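Local structure of oxidoreductase, iron/ascorbate family (Shewanella oneidensis, 3ON7) at residues W47-N52 with R153-Y157; N57-F61 with G96-D100; H91-W95 with H148-L152; I132-F136 with A221-Y225. The protein is probably an iron(II)-dependent oxygenase that uses 2-oxoglutarate and dioxygen, possibly releasing ethylene and oxidising L-arginine. All blocks are in the same frame, centred on the assembly; numbering follows the deposited sequence.

Interaction 1 (W47-N52 with R153-Y157)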
loop_
_atom_site.group_PDB
_atom_site.type_symbol
_atom_site.label_atom_id
_atom_site.label_comp_id
_atom_site.label_asym_id
_atom_site.label_seq_id
_atom_site.Cartn_x
_atom_site.Cartn_y
_atom_site.Cartn_z
ATOM N N TRP B 47 -21.553 -6.131 -20.941
ATOM C CA TRP B 47 -21.140 -5.703 -19.609
ATOM C C TRP B 47 -22.344 -5.350 -18.764
ATOM O O TRP B 47 -22.382 -5.654 -17.574
ATOM C CB TRP B 47 -20.133 -4.551 -19.685
ATOM C CG TRP B 47 -18.789 -5.094 -19.968
ATOM C CD1 TRP B 47 -18.231 -5.310 -21.181
ATOM C CD2 TRP B 47 -17.843 -5.549 -19.007
ATOM N NE1 TRP B 47 -16.986 -5.860 -21.044
ATOM C CE2 TRP B 47 -16.721 -6.007 -19.712
ATOM C CE3 TRP B 47 -17.829 -5.603 -17.620
ATOM C CZ2 TRP B 47 -15.599 -6.501 -19.075
ATOM C CZ3 TRP B 47 -16.713 -6.110 -16.992
ATOM C CH2 TRP B 47 -15.617 -6.549 -17.715
ATOM N N GLN B 48 -23.343 -4.735 -19.371
ATOM C CA GLN B 48 -24.624 -4.582 -18.689
ATOM C C GLN B 48 -25.118 -5.933 -18.167
ATOM O O GLN B 48 -25.531 -6.068 -17.008
ATOM C CB GLN B 48 -25.669 -3.968 -19.612
ATOM C CG GLN B 48 -26.995 -3.676 -18.929
ATOM C CD GLN B 48 -26.856 -2.696 -17.781
ATOM O OE1 GLN B 48 -26.729 -1.503 -17.994
ATOM N NE2 GLN B 48 -26.877 -3.205 -16.558
ATOM N N ALA B 49 -25.069 -6.927 -19.035
ATOM C CA ALA B 49 -25.392 -8.312 -18.663
ATOM C C ALA B 49 -24.554 -8.817 -17.485
ATOM O O ALA B 49 -25.072 -9.395 -16.533
ATOM C CB ALA B 49 -25.211 -9.229 -19.878
ATOM N N PHE B 50 -23.257 -8.600 -17.563
ATOM C CA PHE B 50 -22.345 -8.976 -16.475
ATOM C C PHE B 50 -22.783 -8.412 -15.136
ATOM O O PHE B 50 -22.838 -9.143 -14.162
ATOM C CB PHE B 50 -20.925 -8.504 -16.789
ATOM C CG PHE B 50 -19.972 -8.655 -15.651
ATOM C CD1 PHE B 50 -19.405 -9.880 -15.369
ATOM C CD2 PHE B 50 -19.645 -7.569 -14.855
ATOM C CE1 PHE B 50 -18.527 -10.025 -14.319
ATOM C CE2 PHE B 50 -18.772 -7.706 -13.795
ATOM C CZ PHE B 50 -18.218 -8.931 -13.521
ATOM N N PHE B 51 -23.092 -7.118 -15.092
ATOM C CA PHE B 51 -23.486 -6.453 -13.833
ATOM C C PHE B 51 -24.881 -6.837 -13.380
ATOM O O PHE B 51 -25.203 -6.699 -12.197
ATOM C CB PHE B 51 -23.443 -4.931 -13.968
ATOM C CG PHE B 51 -22.065 -4.376 -14.128
ATOM C CD1 PHE B 51 -21.167 -4.429 -13.095
ATOM C CD2 PHE B 51 -21.675 -3.797 -15.315
ATOM C CE1 PHE B 51 -19.908 -3.899 -13.236
ATOM C CE2 PHE B 51 -20.408 -3.297 -15.470
ATOM C CZ PHE B 51 -19.523 -3.349 -14.435
ATOM N N ASN B 52 -25.703 -7.330 -14.309
ATOM C CA ASN B 52 -27.073 -7.735 -13.985
ATOM C C ASN B 52 -27.208 -9.151 -13.401
ATOM O O ASN B 52 -28.327 -9.576 -13.125
ATOM C CB ASN B 52 -27.986 -7.539 -15.215
ATOM C CG ASN B 52 -28.385 -6.096 -15.411
ATOM O OD1 ASN B 52 -28.095 -5.253 -14.566
ATOM N ND2 ASN B 52 -29.072 -5.799 -16.517
ATOM N N ARG B 153 -11.753 1.392 -17.078
ATOM C CA ARG B 153 -12.623 1.356 -15.925
ATOM C C ARG B 153 -14.031 1.263 -16.515
ATOM O O ARG B 153 -14.435 2.111 -17.306
ATOM C CB ARG B 153 -12.390 2.665 -15.157
ATOM C CG ARG B 153 -13.114 2.873 -13.859
ATOM C CD ARG B 153 -12.526 4.055 -13.012
ATOM N NE ARG B 153 -12.778 3.797 -11.593
ATOM C CZ ARG B 153 -13.523 4.531 -10.762
ATOM N NH1 ARG B 153 -14.097 5.675 -11.121
ATOM N NH2 ARG B 153 -13.667 4.115 -9.518
ATOM N N ILE B 154 -14.756 0.194 -16.200
ATOM C CA ILE B 154 -16.124 0.029 -16.688
ATOM C C ILE B 154 -17.061 0.352 -15.536
ATOM O O ILE B 154 -17.107 -0.390 -14.557
ATOM C CB ILE B 154 -16.337 -1.391 -17.230
ATOM C CG1 ILE B 154 -15.255 -1.678 -18.270
ATOM C CG2 ILE B 154 -17.789 -1.584 -17.826
ATOM C CD1 ILE B 154 -15.377 -2.967 -19.007
ATOM N N LEU B 155 -17.778 1.482 -15.654
ATOM C CA LEU B 155 -18.645 1.981 -14.587
ATOM C C LEU B 155 -20.094 1.593 -14.834
ATOM O O LEU B 155 -20.575 1.673 -15.969
ATOM C CB LEU B 155 -18.546 3.507 -14.495
ATOM C CG LEU B 155 -17.334 4.016 -13.715
ATOM C CD1 LEU B 155 -17.692 4.232 -12.268
ATOM C CD2 LEU B 155 -16.165 3.040 -13.823
ATOM N N HIS B 156 -20.788 1.175 -13.770
ATOM C CA HIS B 156 -22.213 0.887 -13.838
ATOM C C HIS B 156 -22.970 1.551 -12.693
ATOM O O HIS B 156 -22.735 1.233 -11.538
ATOM C CB HIS B 156 -22.501 -0.605 -13.822
ATOM C CG HIS B 156 -23.970 -0.927 -13.783
ATOM N ND1 HIS B 156 -24.530 -1.763 -12.840
ATOM C CD2 HIS B 156 -24.993 -0.509 -14.568
ATOM C CE1 HIS B 156 -25.834 -1.856 -13.056
ATOM N NE2 HIS B 156 -26.137 -1.103 -14.100
ATOM N N TYR B 157 -23.854 2.486 -13.041
ATOM C CA TYR B 157 -24.794 3.063 -12.115
ATOM C C TYR B 157 -26.084 2.297 -12.200
ATOM O O TYR B 157 -26.800 2.429 -13.185
ATOM C CB TYR B 157 -25.074 4.514 -12.469
ATOM C CG TYR B 157 -23.870 5.398 -12.355
ATOM C CD1 TYR B 157 -22.975 5.538 -13.418
ATOM C CD2 TYR B 157 -23.626 6.102 -11.185
ATOM C CE1 TYR B 157 -21.873 6.358 -13.311
ATOM C CE2 TYR B 157 -22.519 6.918 -11.065
ATOM C CZ TYR B 157 -21.647 7.042 -12.124
ATOM O OH TYR B 157 -20.574 7.866 -11.989
#

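Interaction 2 (N57-F61 with G96-D100)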
loop_
_atom_site.group_PDB
_atom_site.type_symbol
_atom_site.label_atom_id
_atom_site.label_comp_id
_atom_site.label_asym_id
_atom_site.label_seq_id
_atom_site.Cartn_x
_atom_site.Cartn_y
_atom_site.Cartn_z
ATOM N N ASN B 57 -19.896 -11.570 -8.724
ATOM C CA ASN B 57 -19.237 -11.622 -7.434
ATOM C C ASN B 57 -18.067 -12.597 -7.391
ATOM O O ASN B 57 -17.233 -12.506 -6.498
ATOM C CB ASN B 57 -20.242 -11.934 -6.316
ATOM C CG ASN B 57 -21.292 -10.828 -6.145
ATOM O OD1 ASN B 57 -20.964 -9.667 -5.869
ATOM N ND2 ASN B 57 -22.559 -11.190 -6.310
ATOM N N GLU B 58 -18.007 -13.519 -8.353
ATOM C CA GLU B 58 -16.837 -14.385 -8.525
ATOM C C GLU B 58 -15.572 -13.622 -8.925
ATOM O O GLU B 58 -14.478 -14.160 -8.829
ATOM C CB GLU B 58 -17.086 -15.452 -9.603
ATOM C CG GLU B 58 -18.066 -16.573 -9.227
ATOM C CD GLU B 58 -18.575 -17.356 -10.453
ATOM O OE1 GLU B 58 -17.831 -17.468 -11.465
ATOM O OE2 GLU B 58 -19.725 -17.855 -10.397
ATOM N N PHE B 59 -15.718 -12.397 -9.411
ATOM C CA PHE B 59 -14.574 -11.618 -9.865
ATOM C C PHE B 59 -14.209 -10.471 -8.925
ATOM O O PHE B 59 -13.594 -9.504 -9.361
ATOM C CB PHE B 59 -14.835 -11.131 -11.291
ATOM C CG PHE B 59 -15.055 -12.251 -12.257
ATOM C CD1 PHE B 59 -16.323 -12.811 -12.415
ATOM C CD2 PHE B 59 -14.000 -12.792 -12.965
ATOM C CE1 PHE B 59 -16.531 -13.872 -13.276
ATOM C CE2 PHE B 59 -14.211 -13.857 -13.848
ATOM C CZ PHE B 59 -15.472 -14.393 -13.991
HETATM N N MSE B 60 -14.560 -10.599 -7.640
HETATM C CA MSE B 60 -14.206 -9.596 -6.622
HETATM C C MSE B 60 -12.785 -9.198 -6.855
HETATM O O MSE B 60 -11.929 -10.054 -7.025
HETATM C CB MSE B 60 -14.269 -10.155 -5.187
HETATM C CG MSE B 60 -15.662 -10.354 -4.589
HETATM SE SE MSE B 60 -16.715 -8.733 -4.536
HETATM C CE MSE B 60 -15.335 -7.634 -3.734
ATOM N N PHE B 61 -12.539 -7.896 -6.829
ATOM C CA PHE B 61 -11.206 -7.365 -7.097
ATOM C C PHE B 61 -10.143 -7.972 -6.205
ATOM O O PHE B 61 -10.389 -8.251 -5.051
ATOM C CB PHE B 61 -11.170 -5.842 -6.975
ATOM C CG PHE B 61 -11.371 -5.318 -5.571
ATOM C CD1 PHE B 61 -12.629 -5.132 -5.066
ATOM C CD2 PHE B 61 -10.285 -4.971 -4.794
ATOM C CE1 PHE B 61 -12.824 -4.642 -3.806
ATOM C CE2 PHE B 61 -10.449 -4.474 -3.527
ATOM C CZ PHE B 61 -11.715 -4.293 -3.027
ATOM N N GLY B 96 -4.572 -8.127 -16.237
ATOM C CA GLY B 96 -5.380 -8.408 -15.060
ATOM C C GLY B 96 -6.480 -9.422 -15.294
ATOM O O GLY B 96 -6.576 -10.042 -16.354
ATOM N N ARG B 97 -7.333 -9.573 -14.290
ATOM C CA ARG B 97 -8.394 -10.546 -14.361
ATOM C C ARG B 97 -9.541 -10.035 -15.180
ATOM O O ARG B 97 -10.036 -8.946 -14.952
ATOM C CB ARG B 97 -8.913 -10.876 -12.986
ATOM C CG ARG B 97 -9.591 -12.209 -13.019
ATOM C CD ARG B 97 -10.084 -12.556 -11.717
ATOM N NE ARG B 97 -10.869 -13.759 -11.742
ATOM C CZ ARG B 97 -11.583 -14.168 -10.702
ATOM N NH1 ARG B 97 -11.588 -13.437 -9.580
ATOM N NH2 ARG B 97 -12.285 -15.300 -10.779
ATOM N N ILE B 98 -9.980 -10.859 -16.120
ATOM C CA ILE B 98 -11.106 -10.543 -16.992
ATOM C C ILE B 98 -11.923 -11.831 -17.178
ATOM O O ILE B 98 -11.352 -12.888 -17.382
ATOM C CB ILE B 98 -10.623 -10.042 -18.372
ATOM C CG1 ILE B 98 -9.584 -8.928 -18.200
ATOM C CG2 ILE B 98 -11.802 -9.529 -19.180
ATOM C CD1 ILE B 98 -9.009 -8.432 -19.464
ATOM N N PRO B 99 -13.255 -11.746 -17.095
ATOM C CA PRO B 99 -14.043 -12.962 -17.309
ATOM C C PRO B 99 -13.867 -13.474 -18.727
ATOM O O PRO B 99 -13.855 -12.670 -19.662
ATOM C CB PRO B 99 -15.493 -12.493 -17.096
ATOM C CG PRO B 99 -15.390 -11.258 -16.332
ATOM C CD PRO B 99 -14.109 -10.597 -16.784
ATOM N N ASP B 100 -13.702 -14.784 -18.876
ATOM C CA ASP B 100 -13.424 -15.395 -20.182
ATOM C C ASP B 100 -14.365 -14.932 -21.275
ATOM O O ASP B 100 -13.910 -14.638 -22.384
ATOM C CB ASP B 100 -13.491 -16.935 -20.116
ATOM C CG ASP B 100 -12.264 -17.553 -19.449
ATOM O OD1 ASP B 100 -11.171 -16.947 -19.509
ATOM O OD2 ASP B 100 -12.393 -18.656 -18.876
HETATM O O HOH W 1 -10.231 -10.921 -8.852
#

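Interaction 3 (H91-W95 with H148-L152)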
loop_
_atom_site.group_PDB
_atom_site.type_symbol
_atom_site.label_atom_id
_atom_site.label_comp_id
_atom_site.label_asym_id
_atom_site.label_seq_id
_atom_site.Cartn_x
_atom_site.Cartn_y
_atom_site.Cartn_z
ATOM N N HIS B 91 -12.373 -2.925 -13.051
ATOM C CA HIS B 91 -11.089 -2.399 -13.531
ATOM C C HIS B 91 -10.432 -3.428 -14.427
ATOM O O HIS B 91 -10.032 -4.526 -13.978
ATOM C CB HIS B 91 -10.186 -2.084 -12.352
ATOM C CG HIS B 91 -10.431 -0.745 -11.742
ATOM N ND1 HIS B 91 -9.532 -0.150 -10.882
ATOM C CD2 HIS B 91 -11.444 0.139 -11.903
ATOM C CE1 HIS B 91 -9.983 1.049 -10.548
ATOM N NE2 HIS B 91 -11.148 1.239 -11.137
ATOM N N VAL B 92 -10.347 -3.077 -15.703
ATOM C CA VAL B 92 -9.759 -3.947 -16.708
ATOM C C VAL B 92 -8.335 -3.493 -17.038
ATOM O O VAL B 92 -8.122 -2.331 -17.417
ATOM C CB VAL B 92 -10.567 -3.915 -18.024
ATOM C CG1 VAL B 92 -9.838 -4.727 -19.123
ATOM C CG2 VAL B 92 -11.992 -4.410 -17.818
ATOM N N TYR B 93 -7.393 -4.430 -16.927
ATOM C CA TYR B 93 -6.040 -4.278 -17.467
ATOM C C TYR B 93 -5.699 -5.474 -18.346
ATOM O O TYR B 93 -6.111 -6.578 -18.043
ATOM C CB TYR B 93 -4.993 -4.253 -16.333
ATOM C CG TYR B 93 -5.125 -3.147 -15.330
ATOM C CD1 TYR B 93 -4.500 -1.919 -15.528
ATOM C CD2 TYR B 93 -5.853 -3.330 -14.168
ATOM C CE1 TYR B 93 -4.614 -0.903 -14.610
ATOM C CE2 TYR B 93 -5.965 -2.337 -13.229
ATOM C CZ TYR B 93 -5.345 -1.121 -13.450
ATOM O OH TYR B 93 -5.469 -0.128 -12.517
ATOM N N PRO B 94 -4.898 -5.276 -19.408
ATOM C CA PRO B 94 -4.446 -6.403 -20.243
ATOM C C PRO B 94 -3.820 -7.547 -19.434
ATOM O O PRO B 94 -3.981 -8.722 -19.777
ATOM C CB PRO B 94 -3.371 -5.765 -21.122
ATOM C CG PRO B 94 -3.731 -4.327 -21.178
ATOM C CD PRO B 94 -4.361 -3.991 -19.880
ATOM N N TRP B 95 -3.120 -7.184 -18.364
ATOM C CA TRP B 95 -2.479 -8.134 -17.469
ATOM C C TRP B 95 -3.393 -8.698 -16.381
ATOM O O TRP B 95 -3.033 -9.646 -15.676
ATOM C CB TRP B 95 -1.268 -7.481 -16.790
ATOM C CG TRP B 95 -1.544 -6.170 -16.096
ATOM C CD1 TRP B 95 -1.287 -4.932 -16.586
ATOM C CD2 TRP B 95 -2.091 -5.976 -14.786
ATOM N NE1 TRP B 95 -1.627 -3.975 -15.670
ATOM C CE2 TRP B 95 -2.133 -4.586 -14.556
ATOM C CE3 TRP B 95 -2.540 -6.839 -13.779
ATOM C CZ2 TRP B 95 -2.629 -4.034 -13.372
ATOM C CZ3 TRP B 95 -3.043 -6.290 -12.600
ATOM C CH2 TRP B 95 -3.060 -4.896 -12.401
ATOM N N HIS B 148 1.809 -0.155 -18.288
ATOM C CA HIS B 148 1.300 -1.060 -17.266
ATOM C C HIS B 148 0.133 -0.448 -16.490
ATOM O O HIS B 148 -0.812 -1.152 -16.083
ATOM C CB HIS B 148 2.456 -1.367 -16.317
ATOM C CG HIS B 148 2.121 -2.325 -15.228
ATOM N ND1 HIS B 148 2.200 -1.977 -13.900
ATOM C CD2 HIS B 148 1.734 -3.624 -15.259
ATOM C CE1 HIS B 148 1.862 -3.015 -13.154
ATOM N NE2 HIS B 148 1.575 -4.027 -13.952
ATOM N N LYS B 149 0.196 0.869 -16.289
ATOM C CA LYS B 149 -0.794 1.554 -15.475
ATOM C C LYS B 149 -2.061 1.948 -16.225
ATOM O O LYS B 149 -3.067 2.300 -15.603
ATOM C CB LYS B 149 -0.176 2.785 -14.805
ATOM C CG LYS B 149 0.724 2.461 -13.611
ATOM C CD LYS B 149 0.013 2.685 -12.270
ATOM C CE LYS B 149 -0.184 4.181 -11.975
ATOM N NZ LYS B 149 -0.801 4.409 -10.627
ATOM N N THR B 150 -2.048 1.920 -17.544
ATOM C CA THR B 150 -3.228 2.385 -18.274
ATOM C C THR B 150 -4.401 1.505 -17.860
ATOM O O THR B 150 -4.265 0.278 -17.825
ATOM C CB THR B 150 -3.022 2.405 -19.801
ATOM O OG1 THR B 150 -2.258 3.565 -20.131
ATOM C CG2 THR B 150 -4.383 2.454 -20.577
ATOM N N LEU B 151 -5.509 2.160 -17.516
ATOM C CA LEU B 151 -6.679 1.517 -16.910
ATOM C C LEU B 151 -7.951 1.748 -17.715
ATOM O O LEU B 151 -8.277 2.875 -18.032
ATOM C CB LEU B 151 -6.886 2.077 -15.490
ATOM C CG LEU B 151 -8.238 1.912 -14.806
ATOM C CD1 LEU B 151 -8.477 0.451 -14.531
ATOM C CD2 LEU B 151 -8.276 2.736 -13.504
ATOM N N LEU B 152 -8.663 0.677 -18.034
ATOM C CA LEU B 152 -10.005 0.761 -18.623
ATOM C C LEU B 152 -10.981 0.404 -17.499
ATOM O O LEU B 152 -10.966 -0.697 -16.990
ATOM C CB LEU B 152 -10.120 -0.180 -19.827
ATOM C CG LEU B 152 -11.464 -0.331 -20.529
ATOM C CD1 LEU B 152 -12.084 1.006 -20.851
ATOM C CD2 LEU B 152 -11.299 -1.182 -21.787
HETATM O O HOH W 2 -3.940 1.887 -12.945
#

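Interaction 4 (I132-F136 with A221-Y225)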
loop_
_atom_site.group_PDB
_atom_site.type_symbol
_atom_site.label_atom_id
_atom_site.label_comp_id
_atom_site.label_asym_id
_atom_site.label_seq_id
_atom_site.Cartn_x
_atom_site.Cartn_y
_atom_site.Cartn_z
ATOM N N ILE B 132 7.071 24.219 -26.692
ATOM C CA ILE B 132 6.327 23.237 -25.916
ATOM C C ILE B 132 6.790 21.819 -26.301
ATOM O O ILE B 132 7.003 20.980 -25.423
ATOM C CB ILE B 132 4.805 23.388 -26.090
ATOM C CG1 ILE B 132 4.341 24.822 -25.779
ATOM C CG2 ILE B 132 4.075 22.404 -25.200
ATOM C CD1 ILE B 132 4.684 25.324 -24.389
ATOM N N LYS B 133 6.967 21.554 -27.597
ATOM C CA LYS B 133 7.526 20.266 -28.048
ATOM C C LYS B 133 8.777 19.896 -27.276
ATOM O O LYS B 133 8.916 18.760 -26.833
ATOM C CB LYS B 133 7.888 20.281 -29.539
ATOM C CG LYS B 133 6.755 19.983 -30.497
ATOM C CD LYS B 133 6.987 20.673 -31.863
ATOM C CE LYS B 133 6.144 20.058 -32.974
ATOM N NZ LYS B 133 5.552 21.091 -33.883
ATOM N N ALA B 134 9.685 20.858 -27.123
ATOM C CA ALA B 134 10.982 20.622 -26.477
ATOM C C ALA B 134 10.860 20.244 -24.997
ATOM O O ALA B 134 11.805 19.732 -24.419
ATOM C CB ALA B 134 11.887 21.848 -26.634
ATOM N N LYS B 135 9.706 20.490 -24.388
ATOM C CA LYS B 135 9.487 20.108 -22.992
ATOM C C LYS B 135 9.169 18.615 -22.807
ATOM O O LYS B 135 9.347 18.079 -21.724
ATOM C CB LYS B 135 8.389 20.970 -22.376
ATOM C CG LYS B 135 8.789 22.426 -22.245
ATOM C CD LYS B 135 7.773 23.214 -21.418
ATOM C CE LYS B 135 8.078 24.714 -21.423
ATOM N NZ LYS B 135 9.487 24.991 -21.032
ATOM N N PHE B 136 8.722 17.950 -23.865
ATOM C CA PHE B 136 8.379 16.544 -23.786
ATOM C C PHE B 136 9.652 15.719 -23.832
ATOM O O PHE B 136 10.419 15.823 -24.782
ATOM C CB PHE B 136 7.454 16.152 -24.937
ATOM C CG PHE B 136 6.222 17.012 -25.060
ATOM C CD1 PHE B 136 5.614 17.571 -23.943
ATOM C CD2 PHE B 136 5.646 17.227 -26.305
ATOM C CE1 PHE B 136 4.466 18.347 -24.079
ATOM C CE2 PHE B 136 4.518 17.995 -26.444
ATOM C CZ PHE B 136 3.920 18.553 -25.327
ATOM N N ALA B 221 3.705 18.119 -18.137
ATOM C CA ALA B 221 4.681 17.900 -19.207
ATOM C C ALA B 221 4.766 19.072 -20.179
ATOM O O ALA B 221 5.827 19.331 -20.745
ATOM C CB ALA B 221 4.392 16.620 -19.960
ATOM N N SER B 222 3.661 19.787 -20.345
ATOM C CA SER B 222 3.557 20.875 -21.308
ATOM C C SER B 222 3.594 22.234 -20.631
ATOM O O SER B 222 3.230 23.237 -21.246
ATOM C CB SER B 222 2.239 20.753 -22.069
ATOM O OG SER B 222 1.155 20.979 -21.190
ATOM N N ASP B 223 4.043 22.267 -19.377
ATOM C CA ASP B 223 4.147 23.503 -18.612
ATOM C C ASP B 223 2.882 24.356 -18.682
ATOM O O ASP B 223 2.952 25.556 -18.920
ATOM C CB ASP B 223 5.361 24.328 -19.074
ATOM C CG ASP B 223 5.740 25.426 -18.076
ATOM O OD1 ASP B 223 5.691 25.161 -16.848
ATOM O OD2 ASP B 223 6.085 26.544 -18.522
ATOM N N GLY B 224 1.722 23.738 -18.483
ATOM C CA GLY B 224 0.465 24.495 -18.420
ATOM C C GLY B 224 -0.131 24.889 -19.755
ATOM O O GLY B 224 -1.221 25.434 -19.795
ATOM N N TYR B 225 0.562 24.611 -20.856
ATOM C CA TYR B 225 0.050 24.947 -22.186
ATOM C C TYR B 225 -1.234 24.188 -22.488
ATOM O O TYR B 225 -2.156 24.761 -23.060
ATOM C CB TYR B 225 1.075 24.669 -23.279
ATOM C CG TYR B 225 0.636 25.134 -24.659
ATOM C CD1 TYR B 225 0.755 26.471 -25.045
ATOM C CD2 TYR B 225 0.110 24.236 -25.580
ATOM C CE1 TYR B 225 0.359 26.903 -26.325
ATOM C CE2 TYR B 225 -0.300 24.656 -26.852
ATOM C CZ TYR B 225 -0.173 25.988 -27.214
ATOM O OH TYR B 225 -0.574 26.387 -28.463
#

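Interaction 1 (W47-N52 with R153-Y157)
Ile-154 sets its CD1 methyl over the middle of the Trp-47 indole face, 3.4 Å from Trp-47 CE2 and 13° off the normal of the six-membered ring, a clear CH-pi contact. CD1 lies anti to CA about chi2, which lets the isoleucine meet the indole end-on, the two side chains crossing at about a right angle. Its other branch, CG2, lies in the plane of the Phe-51 ring, at the edge, 3.9 Å from Phe-51 CE2.

Phe-51 is covered on both faces: Phe-50 CD2 sits over one, and His-156 CB over the other, 3.7 Å from the Phe-51 centroid. With CG anti to the backbone N (chi1 175°), His-156 carries its imidazole past the phenyl, so that ND1 comes 3.5 Å from Phe-51 CB. The rings are nearly parallel but barely overlap. Gln-48 bends at chi2 and brings NE2 3.3 Å from His-156 NE2; the same amide makes a weak bond to Asn-52 OD1. The imidazole is held at both nitrogens, ND1 by Glu-88 and NE2 by Ser-244, which should fix its rotation.

Residues 47-51, the end of helix 37-51, run at 60° to residues 153-157 of strand 151-157, the axes of these short segments 9.8 Å apart at closest approach. Strands 88-92 and 245-252 flank that strand in the sheet, and Ile-106 of helix 103-126 packs against both Trp-47 and Ile-154.

Interaction 2 (N57-F61 with G96-D100)
Phe-59 presents one ring face to Pro-99, whose CG stands over the ring centre, 3.8 Å from the Phe-59 centroid and 12° off the normal. Pro-99 CB closes in near the far end of the ring, 3.6 Å from Phe-59 CZ. This is the tight half of the contact, and Phe-50 of helix 37-51 and Tyr-90 of strand 88-92 pack against both residues.

The other half is polar and looser. Arg-97 reaches out with its chain extended from CG to NE and takes Phe-59 CD2 over one face of its guanidinium, offset toward the rim, with NE 3.5 Å from Phe-59 CD2; the planes are 43° apart, so the two groups do not stack flat. NH1 and NH2 both point to the carbonyl of Glu-58, each 3.1 Å from Glu-58 O, but the angles are poor and both bonds are weak. A water in the guanidinium plane does better: it accepts from Arg-97 NH1 at 2.9 Å and donates to Met-60 O at 2.6 Å. Here too Ser-257 of the third subunit packs on the arginine, and a glycerol lies close by. With alanine in place of this arginine, Glu-58 O would probably lose two weak donors, the bridging water one of its partners, and Phe-59 the cover beside CD2.

Two connecting segments, one opening with the end of a 3-10 turn, are thus joined by an arginine weakly bonded to a backbone carbonyl and an aromatic-proline contact, beside the edge of the jelly-roll sheet characteristic of 2-oxoglutarate oxygenases; Phe-59 and Phe-61 bond through their backbones to Phe-69 of edge strand 68-70.

Interaction 3 (H91-W95 with H148-L152)
Val-92 and Leu-152 form an antiparallel hydrogen-bonded pair, with Val-92 N to Leu-152 O at 2.8 Å and Leu-152 N to Val-92 O at 3.1 Å; their side chains share one face of the sheet, CB to CB.

Leu-151 works between two rings. Its CD1 lies over one face of the His-91 imidazole, 3.6 Å from His-91 CG, and also approaches the Tyr-93 ring off-centre, 3.7 Å from Tyr-93 CZ. Beyond the strand ends, Trp-95 takes over. Its CG is wedged between the backbone N and the carbonyl carbon (chi1 53°), which folds the indole back across Tyr-93: Tyr-93 CB lies against one indole face, and His-148 stacks offset on the opposite one, planes 26° apart. In its own plane, Trp-95 NE1 donates to a lone pair of His-148 O, 3.0 Å away and nearly straight at 165°. A water accepts from Tyr-93 OH at 2.6 Å and donates to Lys-149 O at 2.8 Å, tying the ring to the loop before strand 151-157.

The polar ends largely serve other partners. His-91 NE2 bonds to Arg-153 NE, and Lys-149 NZ pairs with Glu-64 of the third subunit. His-148 NE2 meets NE2 of His-148 of the third subunit in a hydrogen bond, which implies that at least one of these two imidazoles is probably neutral, its NE2 offering a lone pair to the other.

Interaction 4 (I132-F136 with A221-Y225)
Ser-222, whose CB meets Ile-132 and Phe-136, has a hydroxyl held by its own chain: OG is hydrogen-bonded to Leu-218 O and to Phe-226 N, with a weak third bond to Gln-219 O. That hydroxyl is therefore spent on the end of its own helix and on Phe-226 N beyond it, and what the side chain offers across the contact is carbon.

Ile-132 is the main apolar plug. Its CG2 comes 4.0 Å from Ser-222 CB, its CD1 reaches 3.8 Å from Tyr-225 CB, and CG1 lies over the Tyr-225 ring face, offset toward the rim. Tyr-225 turns its ring to this place by setting CG anti to the backbone N (chi1 -174°). Cutting this isoleucine back to alanine is likely to open a gap against Ser-222 and Tyr-225 and to strip its cover from that face of the Tyr-225 ring.

Phe-136 comes in edge first: Ser-222 CB lies in its ring plane, 3.8 Å from Phe-136 CE1, while Ile-132 O stands over the centre of one face. Toward solvent, Lys-135 lies along Asp-223, its CD 3.5 Å from Asp-223 CB, yet Lys-135 NZ stays 4.5 Å from Asp-223 OD2, beyond a salt bridge.

Both sides are built on turns. Lys-133 to Phe-136 make a type I beta turn that follows on from Ile-132. Opposite it, helix 216-221 ends in a Schellman motif with Asp-223 at positive phi, bonding Gly-224 N to Gln-219 O and Asp-223 N to Glu-220 O, and Ser-222 to Tyr-225 form a type I' turn. The arrangement is a Schellman-capped helix C-terminus packed through apolar side chains against a type I beta turn and the isoleucine before it.

Interactions 1 and 3 are buried and share strand 151-157: helix 37-51 covers one part of it, strand 88-92 pairs with another, and they touch where Ile-154 packs on Val-92. Interaction 2 is a surface contact on the same side of the chain, linked to interaction 1 through Phe-50 and to interaction 3 through Ile-98. Interaction 4 stands apart, partly buried on the side opposite 1 and 2, its centre about 37 Å from that of interaction 1. Chemistry follows place: ring and methyl packing in 1, backbone pairing running into subunit interfaces in 3, weak arginine bonds and water in 2, and apolar packing with a solvent-side lysine in 4.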